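PDB 4DY0: glia-derived nexin from Homo sapiens, which inhibits serine proteases such as thrombin, trypsin and urokinase, binds heparin, and promotes neurite extension by blocking thrombin. Local coordinates for residues A[274-286]-A[318-330]. Sequence-based numbering, arbitrary orientation.
Sequences LPKFTAVAQTDLK and SHILQKAKIEVSE. With SO4 (sulfate ion), chain D.
The carboxylate of Asp284 meets the His319 imidazole at its edge: His319 ND1 donates to Asp284 OD2 (2.7 Å) from above the carboxylate plane. At the other end of the contact the Phe277 ring has Pro275 O in plane at its edge, while CE1 lies 3.9 Å from Val328 CG2; the branched valine also sends CG1 to Leu274 CD1.

Asp284 OD1 takes two backbone donors from opposite faces of the carboxylate plane, Ile320 N and, in a capping bond at the turn into helix 286-291, Lys286 N. Aspartate suits this place because its short side chain, with CG anti to the backbone N (chi1 -172°), brings both oxygens back to the neighbouring strand; an alanine here would probably leave His319 ND1 and the two amides without their acceptor and the imidazole freer to turn. Beside it a bend at chi3 (60°) carries Lys286 NZ to Ser318 O, which accepts its hydrogen bond at 2.9 Å. Beyond Phe277, Lys276 NZ meets the syn lone pair of Glu330 OE1 in a salt bridge (2.8 Å) and donates to Ser329 OG, while Glu330 OE2 is bonded to Thr183 OG1.

Between these ends four hydrogen-bonded pairs, from Phe277-Val328 to Thr283-Gln322, join the backbones. Ala279, small enough to admit Ile326 CG2 at 3.5 Å from its CB, faces strand 32-34 with Ala324. On the other face, extended Lys323 and Lys325 pass Val280 and Thr278 to carbonyls of Asp147 and Met145, with a sulfate weakly bonded to Lys323 NZ. Strands 266-284 and 319-328 are antiparallel neighbours in the central beta-sheet A of the serpin fold, and 319-328 pairs in parallel with 162-170 on its other edge.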
loop_
_atom_site.group_PDB
_atom_site.type_symbol
_atom_site.label_atom_id
_atom_site.label_comp_id
_atom_site.label_asym_id
_atom_site.label_seq_id
_atom_site.Cartn_x
_atom_site.Cartn_y
_atom_site.Cartn_z
ATOM N N LEU A 274 0.169 10.034 19.314
ATOM C CA LEU A 274 -0.173 9.515 17.995
ATOM C C LEU A 274 -1.691 9.446 17.857
ATOM O O LEU A 274 -2.369 8.951 18.756
ATOM C CB LEU A 274 0.402 8.102 17.871
ATOM C CG LEU A 274 0.692 7.454 16.521
ATOM C CD1 LEU A 274 0.679 5.950 16.688
ATOM C CD2 LEU A 274 -0.317 7.871 15.477
ATOM N N PRO A 275 -2.240 9.946 16.741
ATOM C CA PRO A 275 -3.679 9.826 16.568
ATOM C C PRO A 275 -4.134 8.374 16.618
ATOM O O PRO A 275 -3.516 7.498 16.004
ATOM C CB PRO A 275 -3.908 10.389 15.167
ATOM C CG PRO A 275 -2.812 11.368 14.991
ATOM C CD PRO A 275 -1.625 10.742 15.667
ATOM N N LYS A 276 -5.194 8.122 17.372
ATOM C CA LYS A 276 -5.877 6.844 17.311
ATOM C C LYS A 276 -6.919 6.975 16.206
ATOM O O LYS A 276 -7.836 7.785 16.309
ATOM C CB LYS A 276 -6.540 6.534 18.654
ATOM C CG LYS A 276 -7.795 5.680 18.549
ATOM C CD LYS A 276 -8.061 4.907 19.832
ATOM C CE LYS A 276 -9.392 4.185 19.750
ATOM N NZ LYS A 276 -9.255 2.759 20.142
ATOM N N PHE A 277 -6.767 6.205 15.134
ATOM C CA PHE A 277 -7.628 6.387 13.971
ATOM C C PHE A 277 -7.541 5.219 13.002
ATOM O O PHE A 277 -6.731 4.308 13.169
ATOM C CB PHE A 277 -7.236 7.664 13.228
ATOM C CG PHE A 277 -6.009 7.507 12.373
ATOM C CD1 PHE A 277 -4.761 7.308 12.955
ATOM C CD2 PHE A 277 -6.100 7.551 10.988
ATOM C CE1 PHE A 277 -3.626 7.158 12.171
ATOM C CE2 PHE A 277 -4.971 7.400 10.194
ATOM C CZ PHE A 277 -3.732 7.202 10.787
ATOM N N THR A 278 -8.385 5.266 11.978
ATOM C CA THR A 278 -8.364 4.291 10.909
ATOM C C THR A 278 -8.026 4.995 9.602
ATOM O O THR A 278 -8.712 5.930 9.195
ATOM C CB THR A 278 -9.726 3.599 10.762
ATOM O OG1 THR A 278 -10.097 3.001 12.012
ATOM C CG2 THR A 278 -9.669 2.537 9.681
ATOM N N ALA A 279 -6.954 4.543 8.962
ATOM C CA ALA A 279 -6.526 5.082 7.681
ATOM C C ALA A 279 -7.037 4.193 6.558
ATOM O O ALA A 279 -6.722 3.008 6.510
ATOM C CB ALA A 279 -5.008 5.166 7.630
ATOM N N VAL A 280 -7.816 4.768 5.650
ATOM C CA VAL A 280 -8.374 4.004 4.545
ATOM C C VAL A 280 -8.515 4.849 3.280
ATOM O O VAL A 280 -9.000 5.981 3.323
ATOM C CB VAL A 280 -9.740 3.399 4.916
ATOM C CG1 VAL A 280 -10.663 4.478 5.482
ATOM C CG2 VAL A 280 -10.366 2.725 3.708
ATOM N N ALA A 281 -8.085 4.292 2.152
ATOM C CA ALA A 281 -8.200 4.975 0.874
ATOM C C ALA A 281 -8.296 3.981 -0.276
ATOM O O ALA A 281 -7.743 2.884 -0.215
ATOM C CB ALA A 281 -7.024 5.913 0.665
ATOM N N GLN A 282 -9.010 4.372 -1.320
ATOM C CA GLN A 282 -9.074 3.582 -2.533
ATOM C C GLN A 282 -8.557 4.429 -3.681
ATOM O O GLN A 282 -8.627 5.654 -3.639
ATOM C CB GLN A 282 -10.505 3.141 -2.819
ATOM C CG GLN A 282 -10.653 2.383 -4.125
ATOM C CD GLN A 282 -12.099 2.207 -4.540
ATOM O OE1 GLN A 282 -12.937 1.769 -3.749
ATOM N NE2 GLN A 282 -12.399 2.546 -5.791
ATOM N N THR A 283 -8.038 3.782 -4.712
ATOM C CA THR A 283 -7.512 4.521 -5.831
ATOM C C THR A 283 -7.470 3.663 -7.085
ATOM O O THR A 283 -7.338 2.442 -7.013
ATOM C CB THR A 283 -6.102 5.057 -5.517
ATOM O OG1 THR A 283 -5.842 6.212 -6.319
ATOM C CG2 THR A 283 -5.043 4.000 -5.795
ATOM N N ASP A 284 -7.600 4.313 -8.235
ATOM C CA ASP A 284 -7.420 3.656 -9.514
ATOM C C ASP A 284 -5.981 3.887 -9.953
ATOM O O ASP A 284 -5.562 5.029 -10.140
ATOM C CB ASP A 284 -8.397 4.231 -10.540
ATOM C CG ASP A 284 -8.395 3.463 -11.846
ATOM O OD1 ASP A 284 -7.602 2.509 -11.978
ATOM O OD2 ASP A 284 -9.185 3.818 -12.744
ATOM N N LEU A 285 -5.227 2.806 -10.121
ATOM C CA LEU A 285 -3.798 2.901 -10.421
ATOM C C LEU A 285 -3.499 3.261 -11.874
ATOM O O LEU A 285 -2.355 3.545 -12.221
ATOM C CB LEU A 285 -3.098 1.590 -10.056
ATOM C CG LEU A 285 -2.522 1.464 -8.642
ATOM C CD1 LEU A 285 -3.165 2.454 -7.688
ATOM C CD2 LEU A 285 -2.648 0.035 -8.123
ATOM N N LYS A 286 -4.524 3.258 -12.717
ATOM C CA LYS A 286 -4.343 3.450 -14.159
ATOM C C LYS A 286 -3.445 4.626 -14.565
ATOM O O LYS A 286 -2.431 4.432 -15.236
ATOM C CB LYS A 286 -5.699 3.558 -14.865
ATOM C CG LYS A 286 -5.599 3.911 -16.343
ATOM C CD LYS A 286 -6.865 3.540 -17.096
ATOM C CE LYS A 286 -8.074 4.268 -16.543
ATOM N NZ LYS A 286 -9.322 3.851 -17.230
ATOM N N SER A 318 -9.548 -2.066 -17.707
ATOM C CA SER A 318 -10.368 -0.871 -17.546
ATOM C C SER A 318 -9.959 -0.089 -16.302
ATOM O O SER A 318 -9.899 1.139 -16.322
ATOM C CB SER A 318 -11.855 -1.241 -17.477
ATOM O OG SER A 318 -12.325 -1.747 -18.718
ATOM N N HIS A 319 -9.680 -0.813 -15.224
ATOM C CA HIS A 319 -9.313 -0.210 -13.950
ATOM C C HIS A 319 -8.471 -1.183 -13.146
ATOM O O HIS A 319 -8.653 -2.401 -13.238
ATOM C CB HIS A 319 -10.557 0.139 -13.129
ATOM C CG HIS A 319 -11.459 1.137 -13.782
ATOM N ND1 HIS A 319 -11.092 2.450 -13.989
ATOM C CD2 HIS A 319 -12.719 1.019 -14.263
ATOM C CE1 HIS A 319 -12.083 3.094 -14.578
ATOM N NE2 HIS A 319 -13.083 2.249 -14.756
ATOM N N ILE A 320 -7.548 -0.635 -12.364
ATOM C CA ILE A 320 -6.794 -1.405 -11.389
ATOM C C ILE A 320 -7.028 -0.754 -10.039
ATOM O O ILE A 320 -6.429 0.276 -9.729
ATOM C CB ILE A 320 -5.288 -1.404 -11.699
ATOM C CG1 ILE A 320 -5.029 -2.008 -13.083
ATOM C CG2 ILE A 320 -4.526 -2.176 -10.630
ATOM C CD1 ILE A 320 -3.588 -1.877 -13.553
ATOM N N LEU A 321 -7.918 -1.346 -9.250
ATOM C CA LEU A 321 -8.357 -0.742 -7.995
ATOM C C LEU A 321 -7.635 -1.307 -6.785
ATOM O O LEU A 321 -7.611 -2.519 -6.567
ATOM C CB LEU A 321 -9.860 -0.932 -7.816
ATOM C CG LEU A 321 -10.708 -0.468 -8.998
ATOM C CD1 LEU A 321 -12.138 -0.944 -8.835
ATOM C CD2 LEU A 321 -10.648 1.044 -9.144
ATOM N N GLN A 322 -7.046 -0.414 -5.999
ATOM C CA GLN A 322 -6.424 -0.796 -4.743
ATOM C C GLN A 322 -7.098 -0.073 -3.586
ATOM O O GLN A 322 -7.300 1.142 -3.633
ATOM C CB GLN A 322 -4.932 -0.472 -4.752
ATOM C CG GLN A 322 -4.239 -0.794 -3.438
ATOM C CD GLN A 322 -2.744 -0.568 -3.498
ATOM O OE1 GLN A 322 -2.259 0.546 -3.275
ATOM N NE2 GLN A 322 -1.997 -1.632 -3.796
ATOM N N LYS A 323 -7.454 -0.828 -2.553
ATOM C CA LYS A 323 -7.984 -0.240 -1.334
ATOM C C LYS A 323 -7.155 -0.709 -0.150
ATOM O O LYS A 323 -6.938 -1.904 0.035
ATOM C CB LYS A 323 -9.451 -0.610 -1.146
ATOM C CG LYS A 323 -10.151 0.179 -0.054
ATOM C CD LYS A 323 -11.647 0.263 -0.319
ATOM C CE LYS A 323 -12.365 1.028 0.782
ATOM N NZ LYS A 323 -13.767 1.336 0.392
ATOM N N ALA A 324 -6.681 0.242 0.643
ATOM C CA ALA A 324 -5.825 -0.069 1.777
ATOM C C ALA A 324 -6.462 0.474 3.039
ATOM O O ALA A 324 -6.992 1.585 3.047
ATOM C CB ALA A 324 -4.431 0.521 1.577
ATOM N N LYS A 325 -6.413 -0.315 4.104
ATOM C CA LYS A 325 -7.074 0.055 5.346
ATOM C C LYS A 325 -6.272 -0.431 6.545
ATOM O O LYS A 325 -6.030 -1.627 6.696
ATOM C CB LYS A 325 -8.489 -0.525 5.375
ATOM C CG LYS A 325 -9.273 -0.239 6.642
ATOM C CD LYS A 325 -10.753 -0.521 6.422
ATOM C CE LYS A 325 -11.550 -0.359 7.694
ATOM N NZ LYS A 325 -13.009 -0.522 7.437
ATOM N N ILE A 326 -5.848 0.508 7.383
ATOM C CA ILE A 326 -5.114 0.176 8.594
ATOM C C ILE A 326 -5.737 0.876 9.797
ATOM O O ILE A 326 -6.062 2.059 9.739
ATOM C CB ILE A 326 -3.625 0.571 8.482
ATOM C CG1 ILE A 326 -2.878 0.199 9.765
ATOM C CG2 ILE A 326 -3.488 2.058 8.199
ATOM C CD1 ILE A 326 -1.441 0.664 9.794
ATOM N N GLU A 327 -5.923 0.137 10.884
ATOM C CA GLU A 327 -6.389 0.745 12.118
ATOM C C GLU A 327 -5.234 0.946 13.091
ATOM O O GLU A 327 -4.413 0.053 13.296
ATOM C CB GLU A 327 -7.491 -0.083 12.776
ATOM C CG GLU A 327 -7.917 0.494 14.121
ATOM C CD GLU A 327 -9.059 -0.267 14.769
ATOM O OE1 GLU A 327 -9.469 0.124 15.883
ATOM O OE2 GLU A 327 -9.545 -1.247 14.167
ATOM N N VAL A 328 -5.170 2.132 13.678
ATOM C CA VAL A 328 -4.169 2.425 14.685
ATOM C C VAL A 328 -4.857 2.585 16.034
ATOM O O VAL A 328 -5.635 3.519 16.231
ATOM C CB VAL A 328 -3.386 3.697 14.326
ATOM C CG1 VAL A 328 -2.381 4.027 15.410
ATOM C CG2 VAL A 328 -2.689 3.512 12.987
ATOM N N SER A 329 -4.579 1.666 16.955
ATOM C CA SER A 329 -5.261 1.643 18.248
ATOM C C SER A 329 -4.306 1.375 19.410
ATOM O O SER A 329 -3.089 1.317 19.223
ATOM C CB SER A 329 -6.373 0.595 18.235
ATOM O OG SER A 329 -7.238 0.748 19.345
ATOM N N GLU A 330 -4.870 1.204 20.607
ATOM C CA GLU A 330 -4.091 0.964 21.822
ATOM C C GLU A 330 -3.486 -0.438 21.873
ATOM O O GLU A 330 -2.373 -0.629 22.371
ATOM C CB GLU A 330 -4.960 1.162 23.073
ATOM C CG GLU A 330 -5.308 2.604 23.409
ATOM C CD GLU A 330 -6.631 3.054 22.818
ATOM O OE1 GLU A 330 -7.160 2.361 21.922
ATOM O OE2 GLU A 330 -7.143 4.108 23.250
HETATM S S SO4 D . -15.096 0.082 3.832
HETATM O O1 SO4 D . -15.502 0.705 5.112
HETATM O O2 SO4 D . -13.993 0.865 3.233
HETATM O O3 SO4 D . -14.636 -1.302 4.085
HETATM O O4 SO4 D . -16.249 0.069 2.901
#